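Local structure of probable primosomal replication protein n (Ralstonia solanacearum, 4FDB) at residues G23-N28 / K57-L62; V27-S32 / I50-A55; V74-R79 / V88-G93. The protein probably binds single-stranded DNA as a homodimer and helps restart stalled replication forks by stabilising the PriA helicase on DNA during primosome assembly. The protein carries 3 engineered substitutions. All coordinates share one frame; numbering follows the deposited sequence. Where two conformers were deposited one is given.

How the contacts relate
The three contacts hold different parts of one small OB-fold together. Contact 2, buried and nearest the chain centre, joins strands 25-37 and 44-55 by regular backbone bonds. Contact 1, also buried but farther out, shares Val-27 and Asn-28 with it; its partner is helix 57-62, and it is held by van der Waals packing, partly of methyls on carbonyl oxygens, without a hydrogen bond between the segments. Contact 3 pairs strands 70-79 and 87-96 with a bulge and a CH-pi contact of His-90 on Phe-76; partly buried, it meets the second subunit more widely than contact 2 does. Strands 44-55 and 87-96 are neighbours, which puts contacts 2 and 3 in one sheet, while Met-58 of contact 1 packs on Ile-91 and Ser-92 of contact 3.

Contact 1. Residues G23-N28 / K57-L62; sequences GVPIVN and KMASVL
Strand 25-28 and helix 57-62 run at 46° to each other, their axes approaching to 6.7 Å, with Val-27 and Ala-59 the residues nearest in register. The small side chain of Ala-59 makes this closeness possible: its CB sits 3.3 Å from the carbonyl O of Pro-25 and also meets the ring of that proline, CB to CB at 3.8 Å. On the strand, Pro-25 and Val-27 both point to the helix, while Ile-26 between them turns to the other face, onto Leu-53 and Ala-55. In the OB-fold this short helix follows the third strand, and here it packs against the beginning of the second. Val-27 divides its two methyls between successive turns of the helix. Its CG1, anti to the backbone N (chi1 169°), meets CB of Leu-62 at 4.0 Å, whereas CG2 lies over the first turn, 3.5 Å from the carbonyl O of Ala-59. Leu-62 also points to the strand, and its CD1 comes to 3.8 Å from the O of Val-27. Met-58, a selenomethionine, takes no part here and packs on Ile-91 and Leu-94 of strand 87-96; Leu-62 touches Leu-94 as well.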
# COMPACT_ATOMS: atom_id res chain seq x y z
N GLY A 23 -4.99 -23.02 12.77
CA GLY A 23 -3.69 -23.24 13.38
C GLY A 23 -2.57 -22.54 12.64
O GLY A 23 -1.39 -22.82 12.85
N VAL A 24 -2.93 -21.62 11.76
CA VAL A 24 -1.93 -20.84 11.05
C VAL A 24 -1.45 -19.69 11.93
O VAL A 24 -2.25 -18.87 12.38
CB VAL A 24 -2.48 -20.29 9.72
CG1 VAL A 24 -1.43 -19.45 9.03
CG2 VAL A 24 -2.94 -21.44 8.83
N PRO A 25 -0.13 -19.60 12.16
CA PRO A 25 0.35 -18.51 13.01
C PRO A 25 0.35 -17.17 12.30
O PRO A 25 0.65 -17.10 11.11
CB PRO A 25 1.79 -18.91 13.33
CG PRO A 25 2.21 -19.81 12.23
CD PRO A 25 0.95 -20.49 11.72
N ILE A 26 0.04 -16.11 13.04
CA ILE A 26 0.07 -14.75 12.53
C ILE A 26 0.85 -13.88 13.50
O ILE A 26 0.61 -13.94 14.70
CB ILE A 26 -1.33 -14.15 12.54
CG1 ILE A 26 -2.31 -15.05 11.78
CG2 ILE A 26 -1.29 -12.72 11.99
CD1 ILE A 26 -2.10 -15.05 10.31
N VAL A 27 1.77 -13.09 12.97
CA VAL A 27 2.42 -12.04 13.77
C VAL A 27 2.07 -10.69 13.18
O VAL A 27 2.43 -10.38 12.04
CB VAL A 27 3.96 -12.23 13.83
CG1 VAL A 27 4.64 -11.00 14.43
CG2 VAL A 27 4.31 -13.47 14.66
N ASN A 28 1.32 -9.90 13.94
CA ASN A 28 1.03 -8.51 13.59
C ASN A 28 2.19 -7.62 13.98
O ASN A 28 2.80 -7.81 15.03
CB ASN A 28 -0.22 -8.04 14.31
CG ASN A 28 -1.48 -8.64 13.71
OD1 ASN A 28 -1.93 -9.70 14.13
ND2 ASN A 28 -2.05 -7.95 12.73
N LYS A 57 4.92 -19.44 7.61
CA LYS A 57 6.37 -19.32 7.80
C LYS A 57 6.78 -17.86 8.02
O LYS A 57 7.72 -17.58 8.76
CB LYS A 57 7.13 -19.93 6.63
CG LYS A 57 8.64 -19.91 6.84
CD LYS A 57 9.37 -20.85 5.91
CE LYS A 57 10.88 -20.65 6.02
NZ LYS A 57 11.34 -20.57 7.44
N MSE A 58 6.06 -16.94 7.40
CA MSE A 58 6.40 -15.53 7.56
C MSE A 58 6.16 -15.04 9.00
O MSE A 58 6.85 -14.14 9.48
CB MSE A 58 5.62 -14.68 6.56
CG MSE A 58 6.21 -13.31 6.31
SE MSE A 58 8.02 -13.45 5.55
CE MSE A 58 7.67 -14.82 4.22
N ALA A 59 5.21 -15.66 9.70
CA ALA A 59 4.99 -15.35 11.11
C ALA A 59 6.23 -15.77 11.90
O ALA A 59 6.76 -15.02 12.73
CB ALA A 59 3.75 -16.07 11.65
N SER A 60 6.70 -16.99 11.63
CA SER A 60 7.89 -17.51 12.30
C SER A 60 9.10 -16.61 12.06
O SER A 60 9.90 -16.36 12.97
CB SER A 60 8.20 -18.92 11.80
OG SER A 60 7.14 -19.81 12.12
N VAL A 61 9.23 -16.14 10.83
CA VAL A 61 10.34 -15.27 10.47
C VAL A 61 10.28 -13.95 11.24
O VAL A 61 11.28 -13.52 11.81
CB VAL A 61 10.37 -14.98 8.95
CG1 VAL A 61 11.38 -13.86 8.65
CG2 VAL A 61 10.71 -16.25 8.17
N LEU A 62 9.11 -13.33 11.27
CA LEU A 62 8.95 -12.04 11.96
C LEU A 62 9.16 -12.19 13.45
O LEU A 62 9.70 -11.30 14.11
CB LEU A 62 7.56 -11.46 11.71
CG LEU A 62 7.30 -10.79 10.36
CD1 LEU A 62 5.83 -10.44 10.25
CD2 LEU A 62 8.17 -9.54 10.24

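Contact 2. Residues V27-S32 / I50-A55; sequences VNCLLS and IEALGA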
# COMPACT_ATOMS: atom_id res chain seq x y z
N VAL A 27 1.77 -13.09 12.97
CA VAL A 27 2.42 -12.04 13.77
C VAL A 27 2.07 -10.69 13.18
O VAL A 27 2.43 -10.38 12.04
CB VAL A 27 3.96 -12.23 13.83
CG1 VAL A 27 4.64 -11.00 14.43
CG2 VAL A 27 4.31 -13.47 14.66
N ASN A 28 1.32 -9.90 13.94
CA ASN A 28 1.03 -8.51 13.59
C ASN A 28 2.19 -7.62 13.98
O ASN A 28 2.80 -7.81 15.03
CB ASN A 28 -0.22 -8.04 14.31
CG ASN A 28 -1.48 -8.64 13.71
OD1 ASN A 28 -1.93 -9.70 14.13
ND2 ASN A 28 -2.05 -7.95 12.73
N CYS A 29 2.50 -6.65 13.15
CA CYS A 29 3.58 -5.73 13.49
C CYS A 29 3.31 -4.34 12.95
O CYS A 29 2.33 -4.12 12.24
CB CYS A 29 4.92 -6.27 12.99
SG CYS A 29 5.01 -6.51 11.23
N LEU A 30 4.16 -3.40 13.35
CA LEU A 30 4.09 -2.04 12.86
C LEU A 30 5.42 -1.75 12.19
O LEU A 30 6.49 -2.00 12.78
CB LEU A 30 3.90 -1.08 14.04
CG LEU A 30 3.75 0.41 13.72
CD1 LEU A 30 2.48 0.67 12.93
CD2 LEU A 30 3.76 1.22 15.01
N LEU A 31 5.36 -1.22 10.98
CA LEU A 31 6.55 -0.83 10.23
C LEU A 31 6.58 0.68 10.07
O LEU A 31 5.55 1.32 10.01
CB LEU A 31 6.52 -1.46 8.83
CG LEU A 31 6.44 -2.98 8.83
CD1 LEU A 31 6.31 -3.48 7.41
CD2 LEU A 31 7.68 -3.57 9.49
N SER A 32 7.78 1.25 10.00
CA SER A 32 7.92 2.68 9.84
C SER A 32 8.73 2.92 8.60
O SER A 32 9.87 2.43 8.50
CB SER A 32 8.70 3.27 11.03
OG SER A 32 8.99 4.64 10.82
N ILE A 50 2.90 1.82 9.06
CA ILE A 50 1.85 0.97 8.48
C ILE A 50 1.75 -0.34 9.25
O ILE A 50 2.76 -0.92 9.65
CB ILE A 50 2.12 0.73 6.98
CG1 ILE A 50 0.93 0.04 6.31
CG2 ILE A 50 3.43 -0.03 6.78
CD1 ILE A 50 1.09 -0.11 4.79
N GLU A 51 0.51 -0.77 9.52
CA GLU A 51 0.31 -2.06 10.15
C GLU A 51 0.58 -3.17 9.14
O GLU A 51 0.16 -3.08 7.99
CB GLU A 51 -1.13 -2.17 10.68
CG GLU A 51 -1.42 -1.24 11.86
CD GLU A 51 -0.84 -1.75 13.18
OE1 GLU A 51 -0.37 -2.91 13.22
OE2 GLU A 51 -0.87 -1.00 14.18
N ALA A 52 1.30 -4.20 9.57
CA ALA A 52 1.63 -5.30 8.69
C ALA A 52 1.40 -6.61 9.43
O ALA A 52 1.15 -6.62 10.64
CB ALA A 52 3.09 -5.21 8.21
N LEU A 53 1.48 -7.71 8.70
CA LEU A 53 1.44 -9.01 9.34
C LEU A 53 2.12 -10.05 8.48
O LEU A 53 2.21 -9.91 7.26
CB LEU A 53 0.01 -9.41 9.71
CG LEU A 53 -1.01 -9.81 8.64
CD1 LEU A 53 -0.81 -11.25 8.17
CD2 LEU A 53 -2.40 -9.64 9.19
N GLY A 54 2.60 -11.10 9.13
CA GLY A 54 3.13 -12.25 8.44
C GLY A 54 2.36 -13.46 8.90
O GLY A 54 2.05 -13.58 10.09
N ALA A 55 2.03 -14.35 7.97
CA ALA A 55 1.31 -15.57 8.29
C ALA A 55 2.13 -16.79 7.90
O ALA A 55 2.92 -16.73 6.96
CB ALA A 55 -0.02 -15.61 7.54
O HOH W 1 -1.04 -5.27 12.09
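With CG anti to the carbonyl carbon and a bend at chi2 (-77°), the side chain of Glu-51 curls back over the neighbouring strand, so that its carboxylate comes beside Leu-30 and over the backbone of Cys-29. Asn-28, whose CG likewise stands anti to its carbonyl carbon, runs alongside Leu-53, pointing the same way, and its ND2 lies 3.9 Å from CB of Leu-53. Between these two polar ends sits a water that accepts from Asn-28 ND2 and donates both to Glu-51 OE1, at 2.7 Å, and to the carbonyl O of Ala-52, at 3.0 Å. The other end of the amide, OD1, is bonded to Arg-18, and a long, weak ion pair links Glu-51 to Lys-80.

The face of Asn-28, Leu-30, Glu-51 and Leu-53 belongs to the antiparallel hairpin of the second and third strands of the OB-fold, 25-37 and 44-55. Its hydrogen-bonded pairs are Val-27 with Gly-54, Cys-29 with Ala-52 and Leu-31 with Ile-50, each closed by two backbone bonds. Those of the middle pair are nearly straight at hydrogen, 171° and 175°. The side chains of these pairs form the apolar face: CB of Ala-52 receives Cys-29 SG at 3.8 Å and Leu-31 CD1 at 3.7 Å, while Leu-31 CB meets Ile-50 CG2. Ile-50 goes on to pack against Leu-77 of the second subunit.

The carboxylate is not bonded to the strand it overhangs: Glu-51 OE1 and the O of Cys-29 are two acceptors only 3.1 Å apart. That proximity would probably make the ionised carboxylate somewhat less favourable, a cost that the hydrogen bond from the water and, weakly, the distant Lys-80 may partly offset.

Contact 3. Residues V74-R79 / V88-G93; sequences VGFLAR and VFHISG
A classic beta bulge interrupts the antiparallel hairpin of strands 70-79 and 87-96, the last two strands of the OB-fold. Ser-92 and Gly-93 both face Val-74, whose carbonyl O accepts from two successive amides, Ser-92 N at 2.8 Å and Gly-93 N at 3.2 Å; the latter approaches from above the carbonyl plane. Beyond the bulge the pairing is regular through Phe-76 with His-90 and Ala-78 with Val-88. Gly-75 comes near the opposite strand, its CA making a CA-H...O contact of 3.2 Å with the O of His-90.

On the face of Phe-76 and Ala-78, CB of His-90 sits over the phenyl ring in a CH-pi contact, 3.6 Å from the centroid. The imidazole continues past it: the two ring planes are near parallel, at 19°, but slid apart so that they barely overlap. Phe-76 owes this position to chi1 of 61°, which sets the ring between its own backbone N and carbonyl carbon and under the histidine. The second subunit packs on residues of this face, its Glu-39 on Phe-76 and its Arg-44 on Ala-78.

Phe-89 points to the opposite face, towards Ala-52 and Leu-5. Its ring turns an edge to the facing strand, with CE1 3.6 Å from Gly-75 N. Towards the connecting loop of the hairpin the imidazole reaches further, and a single water joins its NE2, at 2.7 Å, to the carbonyl O of Arg-79, to which it donates.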
# COMPACT_ATOMS: atom_id res chain seq x y z
N VAL A 74 8.06 -7.43 0.63
CA VAL A 74 7.10 -7.44 -0.47
C VAL A 74 5.82 -8.09 0.04
O VAL A 74 5.82 -8.85 1.00
CB VAL A 74 7.62 -8.18 -1.71
CG1 VAL A 74 8.71 -7.37 -2.39
CG2 VAL A 74 8.12 -9.57 -1.34
N GLY A 75 4.71 -7.77 -0.60
CA GLY A 75 3.48 -8.42 -0.23
C GLY A 75 2.31 -7.71 -0.83
O GLY A 75 2.44 -7.11 -1.90
N PHE A 76 1.17 -7.77 -0.14
CA PHE A 76 -0.06 -7.21 -0.70
C PHE A 76 -0.88 -6.52 0.37
O PHE A 76 -0.68 -6.76 1.55
CB PHE A 76 -0.88 -8.30 -1.38
CG PHE A 76 -1.33 -9.42 -0.46
CD1 PHE A 76 -2.59 -9.41 0.12
CD2 PHE A 76 -0.50 -10.51 -0.22
CE1 PHE A 76 -3.02 -10.45 0.94
CE2 PHE A 76 -0.91 -11.56 0.61
CZ PHE A 76 -2.16 -11.52 1.20
N LEU A 77 -1.77 -5.62 -0.05
CA LEU A 77 -2.66 -4.96 0.90
C LEU A 77 -3.96 -5.74 1.04
O LEU A 77 -4.42 -6.36 0.09
CB LEU A 77 -2.99 -3.55 0.43
CG LEU A 77 -1.80 -2.60 0.38
CD1 LEU A 77 -2.26 -1.24 -0.17
CD2 LEU A 77 -1.19 -2.44 1.76
N ALA A 78 -4.57 -5.68 2.22
CA ALA A 78 -5.87 -6.29 2.44
C ALA A 78 -6.58 -5.56 3.56
O ALA A 78 -5.99 -4.71 4.21
CB ALA A 78 -5.73 -7.77 2.77
N ARG A 79 -7.87 -5.85 3.72
CA ARG A 79 -8.65 -5.31 4.82
C ARG A 79 -8.26 -6.00 6.11
O ARG A 79 -8.03 -7.21 6.13
CB ARG A 79 -10.14 -5.51 4.59
CG ARG A 79 -10.82 -4.43 3.79
CD ARG A 79 -12.33 -4.63 3.81
NE ARG A 79 -13.02 -3.61 3.02
CZ ARG A 79 -13.96 -3.88 2.12
NH1 ARG A 79 -14.32 -5.14 1.90
NH2 ARG A 79 -14.53 -2.89 1.44
N VAL A 88 -4.15 -3.53 6.06
CA VAL A 88 -2.97 -4.14 6.63
C VAL A 88 -2.08 -4.62 5.50
O VAL A 88 -2.58 -5.10 4.48
CB VAL A 88 -3.37 -5.31 7.57
CG1 VAL A 88 -4.21 -6.34 6.83
CG2 VAL A 88 -2.14 -5.96 8.18
N PHE A 89 -0.77 -4.47 5.67
CA PHE A 89 0.22 -4.96 4.71
C PHE A 89 0.56 -6.42 5.01
O PHE A 89 1.24 -6.71 5.99
CB PHE A 89 1.46 -4.06 4.81
CG PHE A 89 2.63 -4.46 3.92
CD1 PHE A 89 2.45 -5.19 2.76
CD2 PHE A 89 3.92 -4.06 4.26
CE1 PHE A 89 3.54 -5.53 1.95
CE2 PHE A 89 5.01 -4.40 3.48
CZ PHE A 89 4.83 -5.14 2.31
N HIS A 90 0.08 -7.34 4.17
CA HIS A 90 0.44 -8.76 4.33
C HIS A 90 1.80 -9.00 3.69
O HIS A 90 1.95 -8.85 2.49
CB HIS A 90 -0.59 -9.67 3.67
CG HIS A 90 -1.88 -9.78 4.41
ND1 HIS A 90 -2.37 -10.98 4.88
CD2 HIS A 90 -2.82 -8.85 4.72
CE1 HIS A 90 -3.53 -10.79 5.47
NE2 HIS A 90 -3.83 -9.50 5.38
N ILE A 91 2.78 -9.40 4.49
CA ILE A 91 4.12 -9.58 3.96
C ILE A 91 4.26 -10.98 3.42
O ILE A 91 4.04 -11.96 4.13
CB ILE A 91 5.17 -9.34 5.06
CG1 ILE A 91 5.03 -7.91 5.58
CG2 ILE A 91 6.56 -9.60 4.53
CD1 ILE A 91 5.76 -7.67 6.91
N SER A 92 4.63 -11.10 2.14
CA SER A 92 4.78 -12.43 1.57
C SER A 92 6.25 -12.79 1.38
O SER A 92 6.60 -13.95 1.17
CB SER A 92 4.02 -12.55 0.25
OG SER A 92 4.53 -11.65 -0.71
N GLY A 93 7.11 -11.78 1.44
CA GLY A 93 8.54 -12.01 1.28
C GLY A 93 9.33 -10.96 2.02
O GLY A 93 8.94 -9.80 2.08
O HOH W 2 -6.12 -9.02 6.80